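Local coordinates for probable sulfate-binding lipoprotein SubI (Mycobacterium tuberculosis, PDB 6DDN) that probably binds sulfate outside the cytoplasmic membrane as the lipoprotein component of a sulfate transport system, at residues Val119-Asp127 with Pro264-Thr272. Residues are numbered along the deposited sequence; the frame is centred on the assembly and turned at random.
Sequences VKAGKVDKD and PLAVVATST. With ACT (acetate ion), chain I.
Ala269 N donates to Lys123 O with 149° at the hydrogen and the donor tilted 24° from the carbonyl plane, the one hydrogen bond joining 119-127 to 264-272. Its 2.5 Å between Ala269 N and Lys123 O is short, and the exact length is doubtful. Val268 CA, 3.5 Å from Lys123 O, adds a weaker C-H contact. Ala269 CB also lies against that carbonyl and comes within 3.8 Å of Asp125 N. Val124 divides its two methyls: CG1, anti to the backbone N (chi1 161°), meets Ala266 CB at 3.9 Å, while CG2 approaches Val267 O. Val107 and Leu118 also touch the Val124 side chain, which is buried. Both partners are chain reversals following regular structure in the solute-binding protein fold: a Schellman motif with Gly122, of positive phi, as C-prime residue ends helix 113-120, and a type I turn from Val268 to Ser271 follows strand 257-267, a neighbour of strand 106-108 in the sheet. At the more exposed margin Lys123, bent at chi2, crosses Thr270 obliquely, its CD 3.9 Å from both OG1 and CG2. Beyond the turn, Thr272 N (3.2 Å) and OG1 (3.1 Å) donate to atom O of an acetate ion, which probably came from the crystallisation liquor.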
loop_
_atom_site.group_PDB
_atom_site.type_symbol
_atom_site.label_atom_id
_atom_site.label_comp_id
_atom_site.label_asym_id
_atom_site.label_seq_id
_atom_site.Cartn_x
_atom_site.Cartn_y
_atom_site.Cartn_z
ATOM N N VAL A 119 -1.372 0.859 18.291
ATOM C CA VAL A 119 -1.687 -0.092 19.351
ATOM C C VAL A 119 -0.775 0.135 20.549
ATOM O O VAL A 119 -1.225 0.157 21.700
ATOM C CB VAL A 119 -1.583 -1.536 18.826
ATOM C CG1 VAL A 119 -2.038 -2.517 19.890
ATOM C CG2 VAL A 119 -2.407 -1.703 17.565
ATOM N N LYS A 120 0.523 0.320 20.290
ATOM C CA LYS A 120 1.472 0.643 21.347
ATOM C C LYS A 120 1.094 1.916 22.092
ATOM O O LYS A 120 1.491 2.085 23.251
ATOM C CB LYS A 120 2.876 0.788 20.756
ATOM C CG LYS A 120 3.999 0.304 21.655
ATOM C CD LYS A 120 4.279 -1.178 21.453
ATOM C CE LYS A 120 5.458 -1.635 22.302
ATOM N NZ LYS A 120 5.275 -1.315 23.745
ATOM N N ALA A 121 0.336 2.809 21.458
ATOM C CA ALA A 121 -0.060 4.076 22.055
ATOM C C ALA A 121 -1.491 4.065 22.575
ATOM O O ALA A 121 -1.999 5.116 22.975
ATOM C CB ALA A 121 0.117 5.210 21.043
ATOM N N GLY A 122 -2.152 2.909 22.573
ATOM C CA GLY A 122 -3.522 2.825 23.044
ATOM C C GLY A 122 -4.566 3.412 22.122
ATOM O O GLY A 122 -5.728 3.528 22.520
ATOM N N LYS A 123 -4.192 3.787 20.899
ATOM C CA LYS A 123 -5.130 4.389 19.959
ATOM C C LYS A 123 -5.913 3.357 19.162
ATOM O O LYS A 123 -7.036 3.641 18.729
ATOM C CB LYS A 123 -4.385 5.315 18.994
ATOM C CG LYS A 123 -3.652 6.453 19.675
ATOM C CD LYS A 123 -4.587 7.610 19.980
ATOM C CE LYS A 123 -3.830 8.772 20.604
ATOM N NZ LYS A 123 -4.719 9.936 20.874
ATOM N N VAL A 124 -5.346 2.175 18.947
ATOM C CA VAL A 124 -6.027 1.087 18.256
ATOM C C VAL A 124 -6.069 -0.104 19.202
ATOM O O VAL A 124 -5.024 -0.537 19.705
ATOM C CB VAL A 124 -5.332 0.718 16.936
ATOM C CG1 VAL A 124 -5.757 -0.667 16.479
ATOM C CG2 VAL A 124 -5.651 1.744 15.863
ATOM N N ASP A 125 -7.275 -0.616 19.451
ATOM C CA ASP A 125 -7.436 -1.815 20.260
ATOM C C ASP A 125 -6.668 -2.969 19.616
ATOM O O ASP A 125 -6.523 -3.046 18.394
ATOM C CB ASP A 125 -8.927 -2.154 20.407
ATOM C CG ASP A 125 -9.178 -3.453 21.170
ATOM O OD1 ASP A 125 -9.969 -3.410 22.133
ATOM O OD2 ASP A 125 -8.613 -4.511 20.820
ATOM N N LYS A 126 -6.174 -3.876 20.462
ATOM C CA LYS A 126 -5.357 -4.984 19.973
ATOM C C LYS A 126 -6.170 -6.027 19.212
ATOM O O LYS A 126 -5.586 -6.834 18.475
ATOM C CB LYS A 126 -4.625 -5.640 21.142
ATOM C CG LYS A 126 -4.313 -4.683 22.288
ATOM C CD LYS A 126 -4.274 -5.416 23.619
ATOM C CE LYS A 126 -4.021 -4.454 24.765
ATOM N NZ LYS A 126 -4.990 -3.320 24.765
ATOM N N ASP A 127 -7.498 -6.017 19.356
ATOM C CA ASP A 127 -8.390 -6.965 18.690
ATOM C C ASP A 127 -8.423 -6.782 17.176
ATOM O O ASP A 127 -9.141 -7.498 16.477
ATOM C CB ASP A 127 -9.821 -6.832 19.229
ATOM C CG ASP A 127 -10.501 -5.515 18.814
ATOM O OD1 ASP A 127 -11.610 -5.250 19.318
ATOM O OD2 ASP A 127 -9.938 -4.729 18.018
ATOM N N PRO A 264 -3.457 -2.616 5.983
ATOM C CA PRO A 264 -4.348 -2.832 7.128
ATOM C C PRO A 264 -5.311 -1.675 7.360
ATOM O O PRO A 264 -5.068 -0.525 6.986
ATOM C CB PRO A 264 -3.378 -2.973 8.305
ATOM C CG PRO A 264 -2.176 -2.193 7.886
ATOM C CD PRO A 264 -2.068 -2.359 6.397
ATOM N N LEU A 265 -6.423 -2.014 8.013
ATOM C CA LEU A 265 -7.454 -1.064 8.404
ATOM C C LEU A 265 -7.925 -1.412 9.806
ATOM O O LEU A 265 -8.135 -2.586 10.122
ATOM C CB LEU A 265 -8.641 -1.089 7.430
ATOM C CG LEU A 265 -9.953 -0.440 7.880
ATOM C CD1 LEU A 265 -9.938 1.061 7.629
ATOM C CD2 LEU A 265 -11.135 -1.092 7.178
ATOM N N ALA A 266 -8.092 -0.393 10.644
ATOM C CA ALA A 266 -8.517 -0.609 12.017
ATOM C C ALA A 266 -9.331 0.584 12.490
ATOM O O ALA A 266 -9.145 1.710 12.021
ATOM C CB ALA A 266 -7.321 -0.835 12.948
ATOM N N VAL A 267 -10.236 0.323 13.422
ATOM C CA VAL A 267 -11.003 1.383 14.064
ATOM C C VAL A 267 -10.146 2.015 15.152
ATOM O O VAL A 267 -9.429 1.319 15.882
ATOM C CB VAL A 267 -12.321 0.822 14.628
ATOM C CG1 VAL A 267 -12.836 1.681 15.769
ATOM C CG2 VAL A 267 -13.364 0.714 13.526
ATOM N N VAL A 268 -10.197 3.340 15.251
ATOM C CA VAL A 268 -9.462 4.054 16.290
ATOM C C VAL A 268 -10.222 3.912 17.603
ATOM O O VAL A 268 -11.403 4.264 17.689
ATOM C CB VAL A 268 -9.267 5.529 15.915
ATOM C CG1 VAL A 268 -8.984 6.360 17.159
ATOM C CG2 VAL A 268 -8.139 5.671 14.908
ATOM N N ALA A 269 -9.542 3.393 18.629
ATOM C CA ALA A 269 -10.208 3.124 19.899
ATOM C C ALA A 269 -10.649 4.404 20.597
ATOM O O ALA A 269 -11.693 4.417 21.257
ATOM C CB ALA A 269 -9.288 2.311 20.809
ATOM N N THR A 270 -9.882 5.483 20.462
ATOM C CA THR A 270 -10.179 6.736 21.145
ATOM C C THR A 270 -11.265 7.553 20.455
ATOM O O THR A 270 -11.417 8.738 20.767
ATOM C CB THR A 270 -8.909 7.578 21.269
ATOM O OG1 THR A 270 -8.435 7.925 19.963
ATOM C CG2 THR A 270 -7.835 6.795 21.991
ATOM N N SER A 271 -12.023 6.958 19.540
ATOM C CA SER A 271 -13.025 7.692 18.785
ATOM C C SER A 271 -14.371 7.664 19.493
ATOM O O SER A 271 -14.767 6.649 20.072
ATOM C CB SER A 271 -13.175 7.115 17.379
ATOM O OG SER A 271 -14.476 7.364 16.872
ATOM N N THR A 272 -15.076 8.793 19.432
ATOM C CA THR A 272 -16.402 8.938 20.010
ATOM C C THR A 272 -17.508 8.499 19.056
ATOM O O THR A 272 -18.663 8.901 19.237
ATOM C CB THR A 272 -16.628 10.390 20.434
ATOM O OG1 THR A 272 -16.752 11.213 19.266
ATOM C CG2 THR A 272 -15.461 10.888 21.270
HETATM C C ACT I . -12.955 12.073 17.817
HETATM O O ACT I . -14.013 11.386 17.867
HETATM O OXT ACT I . -11.808 11.729 17.414
HETATM C CH3 ACT I . -13.061 13.555 18.313
#